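Long-range contacts in leucine rich repeat and phosphatase domain containing protein (Entamoeba histolytica, PDB 3EMU), which is probably a phosphatase of the dual-specificity family, though its signature loop lacks the usual catalytic nucleophile, so that its activity is uncertain: residues S38-G43 with P74-F79; Q15-G20 with V90-G95. One frame throughout, in Å; residues are numbered along the deposited sequence.

Contact 1. Residues S38-G43 with P74-F79; sequences SILLVG and PNAIKF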
loop_
_atom_site.group_PDB
_atom_site.type_symbol
_atom_site.label_atom_id
_atom_site.label_comp_id
_atom_site.label_asym_id
_atom_site.label_seq_id
_atom_site.Cartn_x
_atom_site.Cartn_y
_atom_site.Cartn_z
ATOM N N SER A 38 -12.529 3.375 -1.478
ATOM C CA SER A 38 -11.854 2.277 -2.144
ATOM C C SER A 38 -11.058 1.494 -1.146
ATOM O O SER A 38 -10.474 2.061 -0.228
ATOM C CB SER A 38 -10.857 2.772 -3.205
ATOM O OG SER A 38 -11.507 3.181 -4.367
ATOM N N ILE A 39 -10.981 0.196 -1.401
ATOM C CA ILE A 39 -10.192 -0.678 -0.588
ATOM C C ILE A 39 -9.348 -1.585 -1.463
ATOM O O ILE A 39 -9.839 -2.227 -2.381
ATOM C CB ILE A 39 -11.078 -1.459 0.446
ATOM C CG1 ILE A 39 -11.858 -0.420 1.274
ATOM C CG2 ILE A 39 -10.212 -2.353 1.372
ATOM C CD1 ILE A 39 -12.412 -0.960 2.585
ATOM N N LEU A 40 -8.052 -1.603 -1.158
ATOM C CA LEU A 40 -7.109 -2.444 -1.870
ATOM C C LEU A 40 -6.716 -3.562 -0.926
ATOM O O LEU A 40 -6.076 -3.344 0.093
ATOM C CB LEU A 40 -5.868 -1.634 -2.299
ATOM C CG LEU A 40 -4.840 -2.320 -3.193
ATOM C CD1 LEU A 40 -5.548 -2.945 -4.389
ATOM C CD2 LEU A 40 -3.791 -1.302 -3.652
ATOM N N LEU A 41 -7.112 -4.760 -1.288
ATOM C CA LEU A 41 -6.856 -5.925 -0.482
ATOM C C LEU A 41 -5.617 -6.581 -0.992
ATOM O O LEU A 41 -5.597 -7.059 -2.110
ATOM C CB LEU A 41 -8.028 -6.915 -0.568
ATOM C CG LEU A 41 -9.406 -6.337 -0.161
ATOM C CD1 LEU A 41 -10.559 -7.325 -0.436
ATOM C CD2 LEU A 41 -9.421 -5.990 1.306
ATOM N N VAL A 42 -4.588 -6.641 -0.151
ATOM C CA VAL A 42 -3.341 -7.236 -0.585
ATOM C C VAL A 42 -3.191 -8.640 -0.018
ATOM O O VAL A 42 -2.759 -8.818 1.114
ATOM C CB VAL A 42 -2.121 -6.367 -0.175
ATOM C CG1 VAL A 42 -0.846 -6.917 -0.833
ATOM C CG2 VAL A 42 -2.378 -4.882 -0.488
ATOM N N GLY A 43 -3.519 -9.645 -0.818
ATOM C CA GLY A 43 -3.395 -11.022 -0.362
ATOM C C GLY A 43 -4.691 -11.802 -0.372
ATOM O O GLY A 43 -4.805 -12.808 -1.136
ATOM N N PRO A 74 1.684 -2.444 -11.054
ATOM C CA PRO A 74 1.023 -1.456 -11.931
ATOM C C PRO A 74 -0.492 -1.425 -11.714
ATOM O O PRO A 74 -1.076 -0.342 -11.629
ATOM C CB PRO A 74 1.410 -1.893 -13.371
ATOM C CG PRO A 74 2.627 -2.755 -13.206
ATOM C CD PRO A 74 2.534 -3.400 -11.796
ATOM N N ASN A 75 -1.124 -2.595 -11.563
ATOM C CA ASN A 75 -2.554 -2.602 -11.146
ATOM C C ASN A 75 -2.830 -1.870 -9.852
ATOM O O ASN A 75 -3.778 -1.134 -9.751
ATOM C CB ASN A 75 -3.125 -4.022 -11.094
ATOM C CG ASN A 75 -3.458 -4.573 -12.495
ATOM O OD1 ASN A 75 -3.370 -5.780 -12.732
ATOM N ND2 ASN A 75 -3.821 -3.685 -13.431
ATOM N N ALA A 76 -1.978 -2.031 -8.851
ATOM C CA ALA A 76 -2.184 -1.293 -7.572
ATOM C C ALA A 76 -2.055 0.210 -7.744
ATOM O O ALA A 76 -2.862 1.012 -7.210
ATOM C CB ALA A 76 -1.174 -1.783 -6.505
ATOM N N ILE A 77 -0.996 0.624 -8.444
ATOM C CA ILE A 77 -0.762 2.080 -8.591
ATOM C C ILE A 77 -1.966 2.758 -9.294
ATOM O O ILE A 77 -2.467 3.819 -8.880
ATOM C CB ILE A 77 0.568 2.314 -9.331
ATOM C CG1 ILE A 77 1.702 1.976 -8.347
ATOM C CG2 ILE A 77 0.650 3.741 -9.869
ATOM C CD1 ILE A 77 3.097 2.147 -8.907
ATOM N N LYS A 78 -2.485 2.050 -10.286
ATOM C CA LYS A 78 -3.622 2.495 -11.060
ATOM C C LYS A 78 -4.900 2.702 -10.224
ATOM O O LYS A 78 -5.574 3.770 -10.305
ATOM C CB LYS A 78 -3.876 1.475 -12.180
ATOM C CG LYS A 78 -4.915 2.000 -13.143
ATOM C CD LYS A 78 -5.629 0.900 -13.923
ATOM C CE LYS A 78 -6.456 1.519 -15.093
ATOM N NZ LYS A 78 -7.142 0.428 -15.920
ATOM N N PHE A 79 -5.239 1.676 -9.425
ATOM C CA PHE A 79 -6.418 1.709 -8.547
ATOM C C PHE A 79 -6.191 2.817 -7.566
ATOM O O PHE A 79 -7.062 3.644 -7.330
ATOM C CB PHE A 79 -6.530 0.328 -7.858
ATOM C CG PHE A 79 -7.694 0.177 -6.894
ATOM C CD1 PHE A 79 -8.988 -0.136 -7.365
ATOM C CD2 PHE A 79 -7.482 0.259 -5.516
ATOM C CE1 PHE A 79 -10.060 -0.328 -6.468
ATOM C CE2 PHE A 79 -8.545 0.059 -4.612
ATOM C CZ PHE A 79 -9.836 -0.224 -5.091
#
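S38 opens the contact by setting its CB 3.7 Å from CZ of F79, where strand 36-42 lies beneath helix 68-85 in the α/β core of a dual-specificity phosphatase domain. This helix is the connector of a β-α-β crossover that leaves strand 55-59, passes over strand 36-42 and enters strand 89-94; the short segments of strand and helix run nearly antiparallel, at 163°. A serine suits this place because it is small enough to admit the end of a phenyl ring, while its hydroxyl, turned back beside its own backbone N (chi1 -77°), makes a weak hydrogen bond with R86. I39 sends its side chain to the opposite face of the sheet and meets the helix through its backbone, with I39 O 3.4 Å from F79 CZ. L40 points back to the helix, and its branches divide the work. CD2 touches CB of A76 at 3.9 Å; so short a side chain leaves little between helix and strand. CD1 reaches CD2 of F79, also at 3.9 Å, the leucine from the strand and the ring from the helix passing alongside one another. I80 and L57 also pack on L40. With CG of F79 anti to the backbone N (chi1 179°), the ring stretches from the helix to the strand backbone, where I39 N lies at its edge, in the ring plane.

Contact 2. Residues Q15-G20 with V90-G95; sequences QYIHLG and VLIISG. With SO4 (sulfate ion), chain B.
Y16 O and H18 O accept from V90 N and I92 N, while H18 N and G20 N give to V90 O and I92 O, a staggered parallel pairing of two strands inclined at 22°. The bond from V90 N to Y16 O is short and nearly straight (2.7 Å, 175°); at the far end S94 N is only weakly bonded to G20 O, at 3.5 Å. On one face, branched aliphatic residues fill the space under the helices: CD1 of I17 lies beside CG1 of V90 at 3.7 Å, the side chains pointing the same way, and CG2 of I17 meets CD1 of I92. I80 of helix 68-85 packs on both isoleucines, and V105 of helix 100-112 on L19 and I92. Strand 89-94 is the central strand of the phosphatase sheet, with 17-21 beside it, and it runs into the phosphate-binding loop, with S94 standing where active relatives carry the nucleophilic cysteine. On the other face CD1 of L91 touches CB of H18 at 3.8 Å and, with no side chain on G20, can lie over the strand, 3.9 Å from G20 N. V90 O lies in the plane of the imidazole of H18 at its edge, while ND1 is hydrogen-bonded to the hydroxyl of Y30, whose ring stands roughly perpendicular. A sulfate occupies the loop, consistent with a phosphate site, and is also bound by T96, V98, N99 and K100. S94 OG, poised between its backbone N and carbonyl carbon (chi1 51°), gives a hydrogen bond to sulfate O1 at 2.6 Å and accepts one from A101 N.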
loop_
_atom_site.group_PDB
_atom_site.type_symbol
_atom_site.label_atom_id
_atom_site.label_comp_id
_atom_site.label_asym_id
_atom_site.label_seq_id
_atom_site.Cartn_x
_atom_site.Cartn_y
_atom_site.Cartn_z
ATOM N N GLN A 15 -2.122 12.267 1.927
ATOM C CA GLN A 15 -3.530 12.522 1.724
ATOM C C GLN A 15 -4.163 11.522 0.774
ATOM O O GLN A 15 -3.578 11.165 -0.247
ATOM C CB GLN A 15 -3.731 13.955 1.220
ATOM C CG GLN A 15 -5.169 14.275 0.896
ATOM C CD GLN A 15 -5.314 15.612 0.159
ATOM O OE1 GLN A 15 -4.553 15.914 -0.795
ATOM N NE2 GLN A 15 -6.300 16.422 0.595
ATOM N N TYR A 16 -5.363 11.054 1.138
ATOM C CA TYR A 16 -6.091 9.988 0.397
ATOM C C TYR A 16 -5.580 8.533 0.561
ATOM O O TYR A 16 -6.218 7.607 0.081
ATOM C CB TYR A 16 -6.185 10.325 -1.099
ATOM C CG TYR A 16 -6.767 11.681 -1.385
ATOM C CD1 TYR A 16 -7.973 12.083 -0.797
ATOM C CD2 TYR A 16 -6.107 12.577 -2.227
ATOM C CE1 TYR A 16 -8.510 13.338 -1.039
ATOM C CE2 TYR A 16 -6.626 13.819 -2.482
ATOM C CZ TYR A 16 -7.828 14.202 -1.890
ATOM O OH TYR A 16 -8.350 15.453 -2.160
ATOM N N ILE A 17 -4.436 8.343 1.213
ATOM C CA ILE A 17 -3.789 7.037 1.308
ATOM C C ILE A 17 -3.714 6.582 2.770
ATOM O O ILE A 17 -3.079 7.233 3.638
ATOM C CB ILE A 17 -2.326 7.096 0.775
ATOM C CG1 ILE A 17 -2.260 7.678 -0.652
ATOM C CG2 ILE A 17 -1.610 5.722 0.905
ATOM C CD1 ILE A 17 -2.896 6.830 -1.736
ATOM N N HIS A 18 -4.334 5.424 3.024
ATOM C CA HIS A 18 -4.391 4.881 4.381
ATOM C C HIS A 18 -3.906 3.441 4.372
ATOM O O HIS A 18 -4.205 2.654 3.470
ATOM C CB HIS A 18 -5.806 5.020 4.943
ATOM C CG HIS A 18 -6.342 6.431 4.934
ATOM N ND1 HIS A 18 -6.428 7.212 6.079
ATOM C CD2 HIS A 18 -6.874 7.180 3.933
ATOM C CE1 HIS A 18 -6.987 8.374 5.782
ATOM N NE2 HIS A 18 -7.251 8.389 4.485
ATOM N N LEU A 19 -3.123 3.133 5.386
ATOM C CA LEU A 19 -2.522 1.831 5.565
ATOM C C LEU A 19 -3.165 1.103 6.792
ATOM O O LEU A 19 -3.221 1.665 7.903
ATOM C CB LEU A 19 -1.039 2.031 5.794
ATOM C CG LEU A 19 -0.180 0.791 5.875
ATOM C CD1 LEU A 19 -0.413 -0.113 4.665
ATOM C CD2 LEU A 19 1.275 1.230 6.017
ATOM N N GLY A 20 -3.673 -0.105 6.570
ATOM C CA GLY A 20 -4.322 -0.855 7.652
ATOM C C GLY A 20 -4.279 -2.393 7.582
ATOM O O GLY A 20 -3.580 -2.991 6.739
ATOM N N VAL A 90 -8.320 5.939 -0.330
ATOM C CA VAL A 90 -8.166 4.488 -0.571
ATOM C C VAL A 90 -7.490 3.881 0.669
ATOM O O VAL A 90 -6.499 4.431 1.211
ATOM C CB VAL A 90 -7.375 4.184 -1.862
ATOM C CG1 VAL A 90 -5.989 4.839 -1.806
ATOM C CG2 VAL A 90 -7.270 2.687 -2.121
ATOM N N LEU A 91 -8.029 2.747 1.111
ATOM C CA LEU A 91 -7.482 2.048 2.278
ATOM C C LEU A 91 -6.782 0.799 1.821
ATOM O O LEU A 91 -7.378 -0.032 1.133
ATOM C CB LEU A 91 -8.595 1.697 3.269
ATOM C CG LEU A 91 -8.204 0.802 4.469
ATOM C CD1 LEU A 91 -7.083 1.433 5.331
ATOM C CD2 LEU A 91 -9.468 0.562 5.276
ATOM N N ILE A 92 -5.507 0.654 2.189
ATOM C CA ILE A 92 -4.728 -0.475 1.664
ATOM C C ILE A 92 -4.456 -1.459 2.808
ATOM O O ILE A 92 -3.913 -1.073 3.832
ATOM C CB ILE A 92 -3.410 -0.004 0.972
ATOM C CG1 ILE A 92 -3.763 0.973 -0.178
ATOM C CG2 ILE A 92 -2.572 -1.206 0.458
ATOM C CD1 ILE A 92 -2.805 2.141 -0.320
ATOM N N ILE A 93 -4.879 -2.712 2.653
ATOM C CA ILE A 93 -4.845 -3.623 3.804
ATOM C C ILE A 93 -4.294 -4.998 3.449
ATOM O O ILE A 93 -4.444 -5.469 2.311
ATOM C CB ILE A 93 -6.232 -3.773 4.499
ATOM C CG1 ILE A 93 -7.184 -4.568 3.622
ATOM C CG2 ILE A 93 -6.850 -2.471 4.856
ATOM C CD1 ILE A 93 -8.498 -4.996 4.374
ATOM N N SER A 94 -3.569 -5.582 4.397
ATOM C CA SER A 94 -3.219 -7.012 4.352
ATOM C C SER A 94 -3.720 -7.636 5.681
ATOM O O SER A 94 -4.198 -6.897 6.547
ATOM C CB SER A 94 -1.708 -7.221 4.143
ATOM O OG SER A 94 -0.991 -6.468 5.083
ATOM N N GLY A 95 -3.640 -8.967 5.827
ATOM C CA GLY A 95 -4.173 -9.678 7.020
ATOM C C GLY A 95 -3.726 -9.072 8.348
ATOM O O GLY A 95 -4.562 -8.629 9.157
HETATM S S SO4 B . 0.553 -9.367 6.266
HETATM O O1 SO4 B . 0.650 -7.909 6.468
HETATM O O2 SO4 B . 1.120 -9.844 5.036
HETATM O O3 SO4 B . 1.334 -9.947 7.344
HETATM O O4 SO4 B . -0.836 -9.763 6.255
#

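How the contacts relate
After the edge strand 11-14 the chain forms strand 17-21, whose partner in contact 2 comes much later, with 69 residues between the two segments, closing the longer loop. Inside it, strand 36-42 is followed by strand 55-59 and then by helix 68-85, which returns over strand 36-42 and closes the shorter loop of contact 1. Contact 1 is thus nested within contact 2. The helix leads directly into strand 89-94, which slots between strands 17-21 and 36-42, so the contacts meet along a shared strand boundary: V42 N probably hydrogen-bonds I93 O at 2.7 Å. Contact 2 binds sheet neighbours edge to edge, whereas contact 1 fastens the covering helix to one face.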